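Local coordinates for protein imine reductase (Bacillus cereus, PDB 4D3D) that probably catalyses the NADPH-dependent, S-selective reduction of cyclic imines such as 2-methylpyrroline, at residues E234-R239 against S293-S298; T70-L75 against E96-N101; Y152-R157 against G181-Y186. One frame throughout, in Å; residues are numbered along the deposited sequence.

Interaction 1: E234-R239 against S293-S298; sequences EFYTPR and SDSFTS. With P4C (O-acetaldehydyl-hexaethylene glycol), chain E.
Y236, on helix 215-242, packs against S295, F296 and T297, a loop segment of the helical C-terminal domain that is organised by an ST turn. In that turn T297 N donates to S295 OG over 3.2 Å in a nearly straight bond; in the 3-10 turn that follows, S295 O accepts from N and OG of S298. No direct hydrogen bond joins the two segments.

The aromatic evidence is an offset edge-to-face pair. F296 turns its edge to the face of Y236, with centroids 5.5 Å apart and planes at 82°. With chi1 at 89°, F296 CG sits between its backbone N and carbonyl carbon, and the ring swings across until CE1 comes within 3.8 Å of Y236 CE2. W195 of the second subunit meets F296 in another edge-to-face pair.

Aliphatic contact adds a CH-pi interaction: T297 CG2 stands 3.9 Å from the Y236 ring centroid, 26° off the normal. The opposite ring face is taken by F235 CD2, 3.7 Å above the plane, so the ring lies between F235 and T297.

Polar links are indirect. One water accepts from R239 NE at 3.0 Å and lies 2.7 Å from T297 OG1, bridging helix and loop; R239 also forms a salt bridge with D248, and T297 OG1 a hydrogen bond with H245. D250 ties the two sides together, OD1 hydrogen-bonded to Y236 OH and S295 OG, OD2 to F296 N. F235 and Y236 line the pocket of the bound glycol: ether O4 lies over a face of F235, and O7 is 3.3 Å from Y236 OH.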
loop_
_atom_site.group_PDB
_atom_site.type_symbol
_atom_site.label_atom_id
_atom_site.label_comp_id
_atom_site.label_asym_id
_atom_site.label_seq_id
_atom_site.Cartn_x
_atom_site.Cartn_y
_atom_site.Cartn_z
ATOM N N GLU B 234 -7.212 -0.440 -11.126
ATOM C CA GLU B 234 -7.973 -0.758 -12.327
ATOM C C GLU B 234 -8.172 0.460 -13.208
ATOM O O GLU B 234 -8.044 0.367 -14.426
ATOM C CB GLU B 234 -9.383 -1.357 -11.962
ATOM C CG GLU B 234 -9.259 -2.691 -11.275
ATOM N N PHE B 235 -8.503 1.602 -12.615
ATOM C CA PHE B 235 -8.696 2.890 -13.355
ATOM C C PHE B 235 -7.451 3.315 -14.111
ATOM O O PHE B 235 -7.541 3.655 -15.301
ATOM C CB PHE B 235 -9.105 4.008 -12.423
ATOM C CG PHE B 235 -9.380 5.305 -13.129
ATOM C CD1 PHE B 235 -10.622 5.544 -13.757
ATOM C CD2 PHE B 235 -8.408 6.266 -13.218
ATOM C CE1 PHE B 235 -10.838 6.731 -14.453
ATOM C CE2 PHE B 235 -8.599 7.458 -13.929
ATOM C CZ PHE B 235 -9.825 7.700 -14.575
ATOM N N TYR B 236 -6.317 3.273 -13.425
ATOM C CA TYR B 236 -5.090 3.852 -14.033
ATOM C C TYR B 236 -4.325 2.866 -14.908
ATOM O O TYR B 236 -3.602 3.332 -15.792
ATOM C CB TYR B 236 -4.180 4.390 -12.955
ATOM C CG TYR B 236 -4.682 5.701 -12.320
ATOM C CD1 TYR B 236 -4.694 6.915 -13.013
ATOM C CD2 TYR B 236 -5.073 5.703 -11.010
ATOM C CE1 TYR B 236 -5.132 8.091 -12.386
ATOM C CE2 TYR B 236 -5.433 6.924 -10.360
ATOM C CZ TYR B 236 -5.502 8.080 -11.101
ATOM O OH TYR B 236 -5.871 9.261 -10.435
ATOM N N THR B 237 -4.566 1.562 -14.771
ATOM C CA THR B 237 -3.894 0.531 -15.592
ATOM C C THR B 237 -3.814 0.801 -17.102
ATOM O O THR B 237 -2.723 0.874 -17.685
ATOM C CB THR B 237 -4.437 -0.873 -15.226
ATOM O OG1 THR B 237 -3.896 -1.268 -13.954
ATOM C CG2 THR B 237 -4.118 -1.903 -16.239
ATOM N N PRO B 238 -4.969 1.020 -17.773
ATOM C CA PRO B 238 -4.928 1.247 -19.232
ATOM C C PRO B 238 -4.238 2.543 -19.615
ATOM O O PRO B 238 -3.572 2.571 -20.662
ATOM C CB PRO B 238 -6.432 1.210 -19.627
ATOM C CG PRO B 238 -7.184 1.498 -18.353
ATOM C CD PRO B 238 -6.337 0.965 -17.246
ATOM N N ARG B 239 -4.319 3.578 -18.759
ATOM C CA ARG B 239 -3.595 4.857 -18.997
ATOM C C ARG B 239 -2.048 4.631 -18.912
ATOM O O ARG B 239 -1.270 5.089 -19.721
ATOM C CB ARG B 239 -4.067 5.917 -18.007
ATOM C CG ARG B 239 -5.557 6.290 -18.211
ATOM C CD ARG B 239 -6.297 6.884 -17.052
ATOM N NE ARG B 239 -5.592 7.964 -16.501
ATOM C CZ ARG B 239 -6.032 9.218 -16.346
ATOM N NH1 ARG B 239 -7.257 9.564 -16.721
ATOM N NH2 ARG B 239 -5.181 10.102 -15.791
ATOM N N SER B 293 0.592 19.695 -13.773
ATOM C CA SER B 293 -0.768 19.502 -14.323
ATOM C C SER B 293 -1.073 18.080 -14.786
ATOM O O SER B 293 -2.153 17.814 -15.341
ATOM C CB SER B 293 -1.095 20.540 -15.477
ATOM O OG SER B 293 -0.969 21.878 -14.948
ATOM N N ASP B 294 -0.107 17.154 -14.606
ATOM C CA ASP B 294 -0.370 15.741 -14.924
ATOM C C ASP B 294 -0.899 14.935 -13.745
ATOM O O ASP B 294 -0.856 15.399 -12.590
ATOM C CB ASP B 294 0.928 15.072 -15.325
ATOM C CG ASP B 294 1.592 15.650 -16.575
ATOM O OD1 ASP B 294 0.972 16.390 -17.371
ATOM O OD2 ASP B 294 2.778 15.277 -16.803
ATOM N N SER B 295 -1.431 13.749 -14.039
ATOM C CA SER B 295 -1.813 12.794 -12.986
ATOM C C SER B 295 -0.608 12.437 -12.162
ATOM O O SER B 295 0.583 12.496 -12.660
ATOM C CB SER B 295 -2.324 11.509 -13.623
ATOM O OG SER B 295 -2.632 10.553 -12.618
ATOM N N PHE B 296 -0.822 12.179 -10.876
ATOM C CA PHE B 296 0.274 11.574 -10.044
ATOM C C PHE B 296 0.870 10.327 -10.597
ATOM O O PHE B 296 2.006 9.979 -10.176
ATOM C CB PHE B 296 -0.171 11.412 -8.596
ATOM C CG PHE B 296 -0.866 10.087 -8.301
ATOM C CD1 PHE B 296 -2.221 9.933 -8.506
ATOM C CD2 PHE B 296 -0.153 9.033 -7.766
ATOM C CE1 PHE B 296 -2.844 8.735 -8.194
ATOM C CE2 PHE B 296 -0.753 7.838 -7.461
ATOM C CZ PHE B 296 -2.115 7.681 -7.673
ATOM N N THR B 297 0.241 9.667 -11.560
ATOM C CA THR B 297 0.821 8.466 -12.212
ATOM C C THR B 297 2.106 8.824 -12.945
ATOM O O THR B 297 2.939 7.979 -13.188
ATOM C CB THR B 297 -0.143 7.716 -13.126
ATOM O OG1 THR B 297 -0.567 8.559 -14.197
ATOM C CG2 THR B 297 -1.310 7.224 -12.358
ATOM N N SER B 298 2.247 10.108 -13.254
ATOM C CA SER B 298 3.449 10.602 -13.899
ATOM C C SER B 298 4.696 10.339 -13.030
ATOM O O SER B 298 5.823 10.396 -13.583
ATOM C CB SER B 298 3.359 12.106 -14.234
ATOM O OG SER B 298 3.261 12.946 -13.098
HETATM O O1 P4C E . -12.158 4.945 -7.215
HETATM C C2 P4C E . -11.816 4.931 -8.643
HETATM C C3 P4C E . -11.665 6.303 -9.322
HETATM O O4 P4C E . -10.327 6.523 -9.723
HETATM C C5 P4C E . -9.893 7.843 -10.139
HETATM C C6 P4C E . -9.898 8.821 -8.966
HETATM O O7 P4C E . -8.702 9.623 -8.824
HETATM C C8 P4C E . -8.644 10.413 -7.581
HETATM C C9 P4C E . -7.205 10.398 -6.961
HETATM O O10 P4C E . -6.979 10.983 -5.593
HETATM C C11 P4C E . -7.889 11.127 -4.451
HETATM C C12 P4C E . -7.608 10.242 -3.183
HETATM O O13 P4C E . -8.852 9.648 -2.560
HETATM C C14 P4C E . -8.830 8.675 -1.437
HETATM C C15 P4C E . -10.142 7.820 -1.282
HETATM O O16 P4C E . -9.915 6.359 -0.955
HETATM C C17 P4C E . -10.960 5.312 -0.669
HETATM C C18 P4C E . -11.988 5.676 0.502
HETATM O O19 P4C E . -11.923 4.813 1.714
HETATM C C20 P4C E . -12.794 5.503 2.711
HETATM C C21 P4C E . -13.218 4.499 3.776
HETATM O O22 P4C E . -13.844 5.122 4.934
HETATM O O HOH W 1 -2.716 8.289 -15.815
#

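Interaction 2: T70-L75 against E96-N101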
loop_
_atom_site.group_PDB
_atom_site.type_symbol
_atom_site.label_atom_id
_atom_site.label_comp_id
_atom_site.label_asym_id
_atom_site.label_seq_id
_atom_site.Cartn_x
_atom_site.Cartn_y
_atom_site.Cartn_z
ATOM N N THR B 70 26.081 -38.663 -0.978
ATOM C CA THR B 70 26.730 -37.623 -1.816
ATOM C C THR B 70 25.758 -36.962 -2.794
ATOM O O THR B 70 24.722 -37.545 -3.191
ATOM C CB THR B 70 27.892 -38.216 -2.649
ATOM O OG1 THR B 70 27.436 -39.073 -3.705
ATOM C CG2 THR B 70 28.851 -39.034 -1.792
ATOM N N VAL B 71 26.145 -35.783 -3.240
ATOM C CA VAL B 71 25.361 -34.987 -4.261
ATOM C C VAL B 71 25.268 -35.827 -5.552
ATOM O O VAL B 71 24.227 -35.863 -6.186
ATOM C CB VAL B 71 26.073 -33.649 -4.503
ATOM C CG1 VAL B 71 25.528 -32.870 -5.712
ATOM C CG2 VAL B 71 25.943 -32.790 -3.249
ATOM N N ASN B 72 26.355 -36.538 -5.889
ATOM C CA ASN B 72 26.417 -37.389 -7.126
ATOM C C ASN B 72 25.324 -38.400 -7.093
ATOM O O ASN B 72 24.609 -38.624 -8.082
ATOM C CB ASN B 72 27.811 -38.051 -7.293
ATOM C CG ASN B 72 28.706 -37.236 -8.158
ATOM O OD1 ASN B 72 29.900 -37.497 -8.322
ATOM N ND2 ASN B 72 28.112 -36.239 -8.747
ATOM N N GLU B 73 25.152 -39.069 -5.950
ATOM C CA GLU B 73 24.131 -40.083 -5.840
ATOM C C GLU B 73 22.730 -39.485 -5.922
ATOM O O GLU B 73 21.782 -40.084 -6.519
ATOM C CB GLU B 73 24.328 -40.873 -4.509
ATOM C CG GLU B 73 25.602 -41.733 -4.509
ATOM C CD GLU B 73 25.874 -42.199 -3.095
ATOM O OE1 GLU B 73 26.249 -41.366 -2.294
ATOM O OE2 GLU B 73 25.605 -43.331 -2.768
ATOM N N ALA B 74 22.567 -38.302 -5.322
ATOM C CA ALA B 74 21.269 -37.661 -5.327
ATOM C C ALA B 74 20.880 -37.281 -6.794
ATOM O O ALA B 74 19.751 -37.448 -7.190
ATOM C CB ALA B 74 21.253 -36.412 -4.412
ATOM N N LEU B 75 21.814 -36.713 -7.538
ATOM C CA LEU B 75 21.547 -36.324 -8.962
ATOM C C LEU B 75 21.226 -37.579 -9.782
ATOM O O LEU B 75 20.382 -37.546 -10.644
ATOM C CB LEU B 75 22.779 -35.614 -9.524
ATOM C CG LEU B 75 23.116 -34.202 -9.012
ATOM C CD1 LEU B 75 24.420 -33.717 -9.596
ATOM C CD2 LEU B 75 21.981 -33.262 -9.421
ATOM N N GLU B 96 28.806 -27.079 -8.960
ATOM C CA GLU B 96 29.976 -26.727 -9.817
ATOM C C GLU B 96 30.983 -27.872 -9.828
ATOM O O GLU B 96 31.491 -28.242 -10.924
ATOM C CB GLU B 96 30.649 -25.386 -9.441
ATOM C CG GLU B 96 31.747 -24.902 -10.450
ATOM C CD GLU B 96 33.084 -25.615 -10.280
ATOM O OE1 GLU B 96 33.363 -26.064 -9.138
ATOM O OE2 GLU B 96 33.806 -25.833 -11.314
ATOM N N PRO B 97 31.254 -28.485 -8.640
ATOM C CA PRO B 97 32.294 -29.534 -8.649
ATOM C C PRO B 97 31.871 -30.780 -9.350
ATOM O O PRO B 97 32.763 -31.628 -9.599
ATOM C CB PRO B 97 32.511 -29.819 -7.150
ATOM C CG PRO B 97 32.159 -28.479 -6.481
ATOM C CD PRO B 97 30.927 -28.037 -7.278
ATOM N N VAL B 98 30.577 -30.940 -9.607
ATOM C CA VAL B 98 30.042 -32.096 -10.306
ATOM C C VAL B 98 29.336 -31.714 -11.623
ATOM O O VAL B 98 28.432 -32.366 -12.049
ATOM C CB VAL B 98 29.149 -32.945 -9.389
ATOM C CG1 VAL B 98 30.002 -33.579 -8.285
ATOM C CG2 VAL B 98 28.020 -32.152 -8.793
ATOM N N SER B 99 29.859 -30.683 -12.258
ATOM C CA SER B 99 29.184 -30.052 -13.435
ATOM C C SER B 99 29.023 -31.048 -14.588
ATOM O O SER B 99 28.078 -30.916 -15.403
ATOM C CB SER B 99 30.154 -29.006 -13.982
ATOM O OG SER B 99 30.082 -27.794 -13.306
ATOM N N GLU B 100 29.922 -32.033 -14.676
ATOM C CA GLU B 100 29.825 -33.089 -15.710
ATOM C C GLU B 100 28.687 -34.109 -15.546
ATOM O O GLU B 100 28.473 -34.992 -16.417
ATOM C CB GLU B 100 31.201 -33.794 -15.794
ATOM C CG GLU B 100 31.506 -34.839 -14.674
ATOM C CD GLU B 100 32.116 -34.327 -13.322
ATOM O OE1 GLU B 100 32.039 -33.095 -13.056
ATOM O OE2 GLU B 100 32.638 -35.189 -12.513
ATOM N N ASN B 101 27.936 -34.050 -14.443
ATOM C CA ASN B 101 26.890 -34.976 -14.152
ATOM C C ASN B 101 25.486 -34.438 -14.265
ATOM O O ASN B 101 24.506 -35.077 -13.801
ATOM C CB ASN B 101 27.112 -35.560 -12.753
ATOM C CG ASN B 101 28.382 -36.422 -12.671
ATOM O OD1 ASN B 101 28.750 -37.117 -13.630
ATOM N ND2 ASN B 101 29.063 -36.366 -11.555
#
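V71 and V98 meet through branches set by their first torsions. In V71, chi1 of 169° places CG1 anti to the backbone N, extended toward the other segment; in V98, chi1 of -67° leaves CG2 between the backbone N and the carbonyl carbon. These two methyls come together at 4.0 Å, V71 CG1 to V98 CG2. L75, one turn further along the helix, sends CD1 to the same methyl, also 4.0 Å from V98 CG2. One methyl thus touches two successive turns of the helix, which identifies V98 as the apolar centre of a small contact burying 205 Å² in total.

The other branch, V98 CG1, lies alongside the N72 side chain, the two running past each other in opposite directions. Beyond it the N72 amide, whose modelled orientation is doubtful, comes near that of N101 at the edge of the patch.

Each segment is shaped locally. T70 is the N-cap of helix 71-77 and forms a capping box with E73: E73 N donates to T70 OG1 over 3.2 Å, and T70 N makes a weak return bond to E73 OE1. In 96-101, E96 O accepts S99 OG at 2.8 Å and S99 N at 3.2 Å, and S99 OG is also hydrogen-bonded to R128; N101 N donates to V98 O, 3.0 Å.

This surface contact belongs to the Rossmann-type domain. Helix 71-77 rests V71 and A74 on W50 of strand 46-50, whereas 96-101, linking helix 88-95 to strand 106-109, sets E96 and S99 against W124 of helix 115-127.

Interaction 3: Y152-R157 against G181-Y186; sequences YYSGDR and GLAMLY
S154 and A183 form the tight part of this contact. A183 N donates to S154 OG over 2.9 Å, with an N-H...O angle of 158°. The serine torsion explains the reach: at chi1 of 63° OG lies between the backbone N and the carbonyl carbon, facing the first turn of the helix. S154 OG is also hydrogen-bonded to D179 O, so the hydroxyl ties the strand both to the helix start and to the loop before it. The methyl of A183 lies beside this bond, with CB 3.5 Å from S154 OG and 3.6 Å from Y152 O, and it meets Y152 CB at 4.0 Å. Such a small side chain lets the CA atoms of Y152 and A183 approach to 5.1 Å.

One turn later the packing is aromatic. Y186 CB sits over the centre of the Y152 ring, 4.1 Å from its centroid and only 8° off the normal, a CH-pi contact. The Y186 ring turns elsewhere: R176 makes a cation-pi contact with it, and Y221 of the second subunit an edge-to-face pair.

Strand 149-155, which pairs antiparallel with 131-137 in the Rossmann-type sheet, here receives the start of helix 182-210, the long interdomain helix characteristic of imine reductases and 6-phosphogluconate dehydrogenase relatives. The axes of 152-155 and 182-186 approach to 6.9 Å.

The contact thins toward the other end of each segment. The L182 side chain meets S154 through CB, 3.9 Å from S154 CB, and G181 adds very little. Y153, alternating along the strand, points away and meets F160. Past G155 the chain leaves the helix altogether: D156 is partly exposed, and R157, at the start of helix 157-170, is exposed, its side chain touching Y175.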
loop_
_atom_site.group_PDB
_atom_site.type_symbol
_atom_site.label_atom_id
_atom_site.label_comp_id
_atom_site.label_asym_id
_atom_site.label_seq_id
_atom_site.Cartn_x
_atom_site.Cartn_y
_atom_site.Cartn_z
ATOM N N TYR B 152 4.486 -19.642 -7.932
ATOM C CA TYR B 152 4.772 -19.102 -9.261
ATOM C C TYR B 152 5.853 -19.941 -9.933
ATOM O O TYR B 152 6.826 -20.261 -9.302
ATOM C CB TYR B 152 5.364 -17.691 -9.160
ATOM C CG TYR B 152 4.461 -16.623 -8.574
ATOM C CD1 TYR B 152 3.280 -16.312 -9.188
ATOM C CD2 TYR B 152 4.814 -15.919 -7.452
ATOM C CE1 TYR B 152 2.438 -15.329 -8.678
ATOM C CE2 TYR B 152 3.961 -14.926 -6.935
ATOM C CZ TYR B 152 2.755 -14.687 -7.539
ATOM O OH TYR B 152 1.842 -13.693 -7.095
ATOM N N TYR B 153 5.687 -20.269 -11.200
ATOM C CA TYR B 153 6.696 -20.969 -11.941
ATOM C C TYR B 153 7.015 -20.322 -13.233
ATOM O O TYR B 153 6.196 -19.668 -13.894
ATOM C CB TYR B 153 6.202 -22.405 -12.225
ATOM C CG TYR B 153 6.233 -23.342 -11.051
ATOM C CD1 TYR B 153 7.425 -23.729 -10.495
ATOM C CD2 TYR B 153 5.042 -23.746 -10.428
ATOM C CE1 TYR B 153 7.465 -24.590 -9.414
ATOM C CE2 TYR B 153 5.060 -24.605 -9.327
ATOM C CZ TYR B 153 6.261 -25.024 -8.813
ATOM O OH TYR B 153 6.382 -25.868 -7.729
ATOM N N SER B 154 8.298 -20.358 -13.624
ATOM C CA SER B 154 8.691 -19.847 -14.932
ATOM C C SER B 154 9.913 -20.576 -15.485
ATOM O O SER B 154 10.644 -21.246 -14.725
ATOM C CB SER B 154 8.958 -18.337 -14.965
ATOM O OG SER B 154 10.044 -17.959 -14.150
ATOM N N GLY B 155 10.136 -20.430 -16.776
ATOM C CA GLY B 155 11.162 -21.241 -17.466
ATOM C C GLY B 155 10.514 -21.894 -18.710
ATOM O O GLY B 155 9.428 -21.533 -19.152
ATOM N N ASP B 156 11.231 -22.795 -19.359
ATOM C CA ASP B 156 10.741 -23.374 -20.619
ATOM C C ASP B 156 9.397 -24.035 -20.435
ATOM O O ASP B 156 9.201 -24.863 -19.543
ATOM C CB ASP B 156 11.736 -24.397 -21.207
ATOM C CG ASP B 156 12.709 -23.784 -22.194
ATOM O OD1 ASP B 156 12.879 -22.523 -22.257
ATOM O OD2 ASP B 156 13.305 -24.609 -22.935
ATOM N N ARG B 157 8.443 -23.696 -21.289
ATOM C CA ARG B 157 7.053 -24.197 -21.089
ATOM C C ARG B 157 6.970 -25.726 -21.226
ATOM O O ARG B 157 6.205 -26.390 -20.499
ATOM C CB ARG B 157 6.081 -23.556 -22.061
ATOM C CG ARG B 157 4.647 -24.074 -21.882
ATOM C CD ARG B 157 3.635 -23.507 -22.842
ATOM N NE ARG B 157 2.647 -22.845 -22.009
ATOM C CZ ARG B 157 2.582 -21.521 -21.827
ATOM N NH1 ARG B 157 3.410 -20.667 -22.451
ATOM N NH2 ARG B 157 1.653 -21.050 -21.010
ATOM N N GLY B 181 13.396 -15.495 -14.956
ATOM C CA GLY B 181 13.308 -14.430 -13.949
ATOM C C GLY B 181 11.856 -14.166 -13.510
ATOM O O GLY B 181 11.644 -13.564 -12.455
ATOM N N LEU B 182 10.843 -14.590 -14.296
ATOM C CA LEU B 182 9.456 -14.151 -14.000
ATOM C C LEU B 182 8.826 -14.636 -12.718
ATOM O O LEU B 182 8.132 -13.858 -12.028
ATOM C CB LEU B 182 8.499 -14.448 -15.193
ATOM C CG LEU B 182 8.802 -13.753 -16.485
ATOM C CD1 LEU B 182 7.902 -14.327 -17.553
ATOM C CD2 LEU B 182 8.560 -12.240 -16.419
ATOM N N ALA B 183 9.097 -15.882 -12.306
ATOM C CA ALA B 183 8.616 -16.358 -11.052
ATOM C C ALA B 183 9.109 -15.499 -9.890
ATOM O O ALA B 183 8.313 -15.189 -8.963
ATOM C CB ALA B 183 9.013 -17.792 -10.827
ATOM N N MET B 184 10.343 -15.029 -9.964
ATOM C CA MET B 184 10.875 -14.148 -8.924
ATOM C C MET B 184 10.334 -12.701 -9.080
ATOM O O MET B 184 10.127 -11.989 -8.077
ATOM C CB MET B 184 12.399 -14.165 -8.919
ATOM C CG MET B 184 13.019 -15.553 -8.517
ATOM S SD MET B 184 12.067 -16.638 -7.380
ATOM C CE MET B 184 12.384 -15.420 -6.303
ATOM N N LEU B 185 10.146 -12.284 -10.307
ATOM C CA LEU B 185 9.661 -10.933 -10.596
ATOM C C LEU B 185 8.311 -10.730 -9.929
ATOM O O LEU B 185 8.153 -9.787 -9.127
ATOM C CB LEU B 185 9.560 -10.641 -12.048
ATOM C CG LEU B 185 8.993 -9.192 -12.345
ATOM C CD1 LEU B 185 9.932 -8.047 -11.974
ATOM C CD2 LEU B 185 8.598 -9.224 -13.788
ATOM N N TYR B 186 7.376 -11.592 -10.208
ATOM C CA TYR B 186 6.002 -11.450 -9.665
ATOM C C TYR B 186 5.975 -11.516 -8.113
ATOM O O TYR B 186 5.333 -10.732 -7.429
ATOM C CB TYR B 186 5.058 -12.460 -10.229
ATOM C CG TYR B 186 4.579 -12.160 -11.670
ATOM C CD1 TYR B 186 5.289 -12.567 -12.781
ATOM C CD2 TYR B 186 3.426 -11.378 -11.893
ATOM C CE1 TYR B 186 4.867 -12.271 -14.080
ATOM C CE2 TYR B 186 3.013 -11.068 -13.192
ATOM C CZ TYR B 186 3.703 -11.512 -14.266
ATOM O OH TYR B 186 3.238 -11.231 -15.554
#

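Overall arrangement
The contacts run from the Rossmann-type domain, which by family probably binds NADPH, to the helical one. Interaction 2 lies at the outer surface of the first, its centre about 25 Å from that of interaction 3 and about 52 Å from that of interaction 1, across the chain's centre. Interaction 3 joins the two domains; the helix leaving it is followed by the one carrying 234-239, and nearest atoms of interactions 1 and 3 are about 12 Å apart. Only interaction 1 holds glycol-pocket residues, although the Y152 side chain is about 10 Å from a bound glycol. Interactions 1 and 3 both touch the second subunit, consistent with an active site between subunits, as in related imine reductases.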